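Local atomic coordinates of Stk_08120 (Sulfolobus tokodaii str. 7, PDB entry 2EJX), a protein that probably carries fatty acids, as a member of a thermoacidophile-specific family within the Bet v 1-like clan. Residues Ile17-Met21 / Lys90-Leu96; Arg81-Tyr87 / Ile98-Asn104. One frame throughout, in Å; residues are numbered along the deposited sequence.

How the contacts relate
Both contacts draw on one beta hairpin, strands 82-92 and 95-102, and sit toward its two ends, their centres about 21 Å apart. Contact 1 is the turn end, where residues 90-96 pack against helix 17-24; contact 2 is the open end, where residues 81-87 and 98-104 pair as strands and stay bonded through H102 and D103 up to the start of helix 105-137. The segments do not otherwise touch. Helix 105-137 lies against both: V20 of contact 1 meets I130, and I98 and L100 of contact 2 meet L119, L122 and V115. In Bet v 1-like proteins apolar ligands commonly lie between sheet and long helix, but neither contact includes a bound ligand.

Contact 1: residues Ile17-Met21 / Lys90-Leu96; sequences IDVVM and KKDNNTL
The type I beta turn D92-T95, which closes the hairpin of strands 82-92 and 95-102, packs with its strand ends against the first turn of helix 17-24, with I17 of the helix pressed against the turn and the K90 side chain. The helix segment and strand 90-92 run nearly antiparallel, at 166°. I17 CB abuts the carbonyl O of N93 at 3.4 Å. Its CG1 branch, turned opposite the backbone N (chi1 -170°), carries CD1 in over the turn toward T95 and L96. CG2 instead lies beside the end of the K90 side chain, 3.6 Å from K90 NZ. The K90 chain is extended, and this lays its CD and CE methylenes obliquely across I17 before the ammonium reaches D18 OD1 in a long salt bridge of 3.5 Å.

Deeper in, V20 CG1 meets L96 CD2 at 3.7 Å, and M21 SD borders the same methyl. The M21 chain folds back at chi2 and chi3 and crosses K90 at about a right angle, with M21 CE 3.7 Å from K90 N. A water joins the backbones, accepting from I17 N (2.9 Å) and donating to N93 O (3.1 Å), so the start of the helix is tied to the turn by solvent as well as by apolar contact. The turn itself is braced by D92 OD1, which accepts from N94 N as an Asx turn and, on its syn side, from T95 OG1 at 2.7 Å; two donors thus hold the carboxylate in place.

T95 OG1 is also hydrogen-bonded to K12 NZ, and K91 forms a salt bridge with E10, both partners on the neighbouring strand 7-12. V20 reaches I130 of helix 105-137, while M21 and L96 share I88 of strand 82-92, so the short helix is wedged between the hairpin tip and the long C-terminal helix.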
# COMPACT_ATOMS: atom_id res chain seq x y z
N ILE A 17 15.70 3.85 -5.50
CA ILE A 17 14.65 4.27 -4.57
C ILE A 17 13.54 5.07 -5.24
O ILE A 17 12.42 5.04 -4.78
CB ILE A 17 15.23 5.08 -3.36
CG1 ILE A 17 14.15 5.28 -2.29
CG2 ILE A 17 15.86 6.45 -3.84
CD1 ILE A 17 13.85 4.05 -1.42
N ASP A 18 13.85 5.79 -6.30
CA ASP A 18 12.87 6.62 -6.91
C ASP A 18 11.95 5.78 -7.76
O ASP A 18 10.74 5.99 -7.78
CB ASP A 18 13.55 7.79 -7.66
CG ASP A 18 14.26 8.74 -6.68
OD1 ASP A 18 13.66 9.09 -5.62
OD2 ASP A 18 15.42 9.09 -6.92
N VAL A 19 12.50 4.73 -8.36
CA VAL A 19 11.66 3.73 -9.02
C VAL A 19 10.72 3.05 -8.05
O VAL A 19 9.54 2.87 -8.35
CB VAL A 19 12.55 2.72 -9.82
CG1 VAL A 19 11.70 1.54 -10.36
CG2 VAL A 19 13.20 3.47 -11.01
N VAL A 20 11.24 2.66 -6.90
CA VAL A 20 10.43 2.00 -5.89
C VAL A 20 9.27 2.87 -5.42
O VAL A 20 8.12 2.41 -5.30
CB VAL A 20 11.30 1.55 -4.72
CG1 VAL A 20 10.44 0.94 -3.61
CG2 VAL A 20 12.41 0.48 -5.23
N MET A 21 9.60 4.12 -5.08
CA MET A 21 8.58 5.11 -4.70
C MET A 21 7.51 5.27 -5.80
O MET A 21 6.30 5.37 -5.51
CB MET A 21 9.24 6.45 -4.39
CG MET A 21 10.10 6.50 -3.12
SD MET A 21 9.11 6.19 -1.62
CE MET A 21 8.14 7.67 -1.55
N LYS A 90 9.97 8.26 1.56
CA LYS A 90 11.37 8.00 1.38
C LYS A 90 12.12 8.59 2.58
O LYS A 90 11.94 9.76 2.91
CB LYS A 90 11.87 8.61 0.05
CG LYS A 90 13.40 8.64 -0.08
CD LYS A 90 13.82 8.96 -1.46
CE LYS A 90 15.30 9.25 -1.52
NZ LYS A 90 15.69 9.88 -2.82
N LYS A 91 12.97 7.79 3.22
CA LYS A 91 13.76 8.25 4.36
C LYS A 91 15.20 8.55 3.96
O LYS A 91 15.79 9.50 4.49
CB LYS A 91 13.69 7.24 5.51
CG LYS A 91 12.30 6.95 5.97
CD LYS A 91 12.24 6.47 7.42
CE LYS A 91 13.01 5.19 7.62
NZ LYS A 91 12.65 4.52 8.89
N ASP A 92 15.78 7.73 3.08
CA ASP A 92 17.09 8.02 2.47
C ASP A 92 17.17 7.21 1.21
O ASP A 92 16.13 6.69 0.77
CB ASP A 92 18.27 7.68 3.41
CG ASP A 92 18.21 6.26 3.97
OD1 ASP A 92 17.92 5.27 3.22
OD2 ASP A 92 18.45 6.13 5.18
N ASN A 93 18.39 7.06 0.67
CA ASN A 93 18.57 6.40 -0.64
C ASN A 93 18.27 4.89 -0.64
O ASN A 93 18.14 4.27 -1.71
CB ASN A 93 20.02 6.62 -1.16
CG ASN A 93 20.28 5.85 -2.48
OD1 ASN A 93 20.99 4.83 -2.51
ND2 ASN A 93 19.66 6.32 -3.57
N ASN A 94 18.17 4.29 0.55
CA ASN A 94 17.96 2.83 0.62
C ASN A 94 16.85 2.42 1.55
O ASN A 94 16.79 1.27 1.92
CB ASN A 94 19.25 2.09 1.07
CG ASN A 94 20.39 2.22 0.08
OD1 ASN A 94 20.43 1.52 -0.95
ND2 ASN A 94 21.35 3.08 0.40
N THR A 95 16.00 3.36 1.98
CA THR A 95 15.06 3.10 3.06
C THR A 95 13.80 3.91 2.83
O THR A 95 13.87 5.10 2.49
CB THR A 95 15.64 3.49 4.45
OG1 THR A 95 17.01 3.12 4.50
CG2 THR A 95 14.90 2.79 5.56
N LEU A 96 12.66 3.27 3.06
CA LEU A 96 11.41 3.96 3.10
C LEU A 96 10.60 3.54 4.32
O LEU A 96 10.94 2.57 5.02
CB LEU A 96 10.62 3.78 1.79
CG LEU A 96 10.20 2.41 1.28
CD1 LEU A 96 8.90 1.87 1.90
CD2 LEU A 96 10.04 2.47 -0.23
O HOH W 1 18.46 4.49 -4.75

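Contact 2: residues Arg81-Tyr87 / Ile98-Asn104; sequences RGNGILY and IILEHDN
The Y87 ring turns its edge to I99 O, with CD2 3.4 Å from that oxygen, while I85 CG2 covers one face near the rim and the E101 carboxylate approaches obliquely, its plane 62° from the ring's; R89 adds a cation-pi contact. The H102 ring has R81 O and N104 O at its edge. NE2 donates to R81 O at 3.1 Å; this oxygen lies close to the imidazole plane, but NE2 approaches it from above the plane of the carbonyl. Its ND1 is hydrogen-bonded to Y77 OH, so both ring nitrogens are engaged. Were H102 an alanine, Y77 OH and R81 O would each probably lose a partner, although R81 O is also bonded to T107 OG1.

The strands pair antiparallel, with reciprocal bonds at I85-E101 and Y87-I99. Beyond them D103 takes up both backbone groups of N83: D103 N donates to N83 O at 2.7 Å, and D103 OD1 accepts from N83 N at 2.9 Å, from above the carboxylate plane. A side chain at G84 would run into E101 O.

L86 CD1 meets L100 CD1 and I98 CG2 on the side turned to helix 105-137, which N104 caps through T107 N. Strands 72-79 and 7-12 flank the pair.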
# COMPACT_ATOMS: atom_id res chain seq x y z
N ARG A 81 -15.86 0.21 6.10
CA ARG A 81 -15.33 -0.25 7.39
C ARG A 81 -14.41 0.80 8.01
O ARG A 81 -13.66 0.51 8.93
CB ARG A 81 -14.56 -1.57 7.23
CG ARG A 81 -15.27 -2.70 6.51
CD ARG A 81 -16.52 -3.16 7.20
NE ARG A 81 -17.02 -4.41 6.62
CZ ARG A 81 -17.92 -5.21 7.20
NH1 ARG A 81 -18.42 -4.90 8.39
NH2 ARG A 81 -18.32 -6.31 6.58
N GLY A 82 -14.41 2.02 7.47
CA GLY A 82 -13.59 3.09 8.04
C GLY A 82 -12.78 3.78 6.96
O GLY A 82 -12.63 3.25 5.86
N ASN A 83 -12.26 4.97 7.27
CA ASN A 83 -11.52 5.79 6.29
C ASN A 83 -10.11 5.99 6.83
O ASN A 83 -9.83 5.72 8.00
CB ASN A 83 -12.20 7.15 6.04
CG ASN A 83 -13.64 7.04 5.47
OD1 ASN A 83 -14.14 5.97 5.11
ND2 ASN A 83 -14.30 8.20 5.35
N GLY A 84 -9.20 6.46 5.98
CA GLY A 84 -7.84 6.58 6.43
C GLY A 84 -6.88 7.13 5.41
O GLY A 84 -7.31 7.59 4.35
N ILE A 85 -5.59 7.12 5.78
CA ILE A 85 -4.51 7.50 4.85
C ILE A 85 -3.38 6.47 4.92
O ILE A 85 -2.97 6.04 6.01
CB ILE A 85 -3.92 8.93 5.20
CG1 ILE A 85 -5.07 9.96 5.21
CG2 ILE A 85 -2.94 9.37 4.16
CD1 ILE A 85 -4.70 11.36 5.62
N LEU A 86 -2.88 6.08 3.76
CA LEU A 86 -1.65 5.28 3.67
C LEU A 86 -0.52 6.16 3.17
O LEU A 86 -0.62 6.75 2.09
CB LEU A 86 -1.86 4.09 2.72
CG LEU A 86 -0.71 3.11 2.48
CD1 LEU A 86 -0.39 2.43 3.73
CD2 LEU A 86 -1.21 2.08 1.48
N TYR A 87 0.55 6.23 3.95
CA TYR A 87 1.72 6.98 3.54
C TYR A 87 2.86 6.07 3.15
O TYR A 87 3.12 5.09 3.83
CB TYR A 87 2.26 7.81 4.69
CG TYR A 87 1.23 8.71 5.32
CD1 TYR A 87 1.12 10.03 4.92
CD2 TYR A 87 0.36 8.23 6.31
CE1 TYR A 87 0.18 10.87 5.50
CE2 TYR A 87 -0.58 9.06 6.90
CZ TYR A 87 -0.67 10.38 6.47
OH TYR A 87 -1.61 11.26 7.04
N ILE A 98 6.43 2.93 5.53
CA ILE A 98 5.01 2.80 5.20
C ILE A 98 4.25 2.96 6.51
O ILE A 98 4.59 2.29 7.51
CB ILE A 98 4.68 1.42 4.57
CG1 ILE A 98 5.58 1.21 3.33
CG2 ILE A 98 3.18 1.28 4.29
CD1 ILE A 98 5.30 -0.09 2.56
N ILE A 99 3.28 3.87 6.51
CA ILE A 99 2.47 4.11 7.69
C ILE A 99 1.01 4.07 7.23
O ILE A 99 0.62 4.85 6.37
CB ILE A 99 2.70 5.53 8.29
CG1 ILE A 99 4.19 5.77 8.59
CG2 ILE A 99 1.89 5.70 9.57
CD1 ILE A 99 4.86 6.67 7.53
N LEU A 100 0.21 3.19 7.83
CA LEU A 100 -1.23 3.14 7.60
C LEU A 100 -1.99 3.66 8.82
O LEU A 100 -1.86 3.10 9.93
CB LEU A 100 -1.69 1.71 7.32
CG LEU A 100 -3.19 1.56 6.98
CD1 LEU A 100 -3.61 2.32 5.71
CD2 LEU A 100 -3.56 0.05 6.85
N GLU A 101 -2.77 4.72 8.62
CA GLU A 101 -3.56 5.28 9.71
C GLU A 101 -5.05 5.18 9.36
O GLU A 101 -5.51 5.80 8.41
CB GLU A 101 -3.15 6.73 10.00
CG GLU A 101 -1.72 6.92 10.47
CD GLU A 101 -1.33 8.39 10.65
OE1 GLU A 101 -2.19 9.27 10.39
OE2 GLU A 101 -0.14 8.66 11.00
N HIS A 102 -5.80 4.38 10.12
CA HIS A 102 -7.19 4.09 9.83
C HIS A 102 -8.06 4.70 10.94
O HIS A 102 -7.70 4.61 12.10
CB HIS A 102 -7.35 2.58 9.77
CG HIS A 102 -8.68 2.13 9.23
ND1 HIS A 102 -9.03 2.27 7.91
CD2 HIS A 102 -9.73 1.53 9.85
CE1 HIS A 102 -10.26 1.80 7.73
NE2 HIS A 102 -10.70 1.35 8.89
N ASP A 103 -9.21 5.28 10.59
CA ASP A 103 -10.01 6.04 11.57
C ASP A 103 -11.01 5.20 12.38
O ASP A 103 -11.69 5.73 13.30
CB ASP A 103 -10.67 7.28 10.94
CG ASP A 103 -11.96 6.97 10.14
OD1 ASP A 103 -12.40 5.79 10.04
OD2 ASP A 103 -12.53 7.94 9.58
N ASN A 104 -11.09 3.90 12.08
CA ASN A 104 -12.01 3.02 12.78
C ASN A 104 -11.28 2.01 13.65
O ASN A 104 -10.59 1.10 13.17
CB ASN A 104 -12.99 2.38 11.77
CG ASN A 104 -14.06 1.53 12.45
OD1 ASN A 104 -13.76 0.70 13.30
ND2 ASN A 104 -15.30 1.72 12.04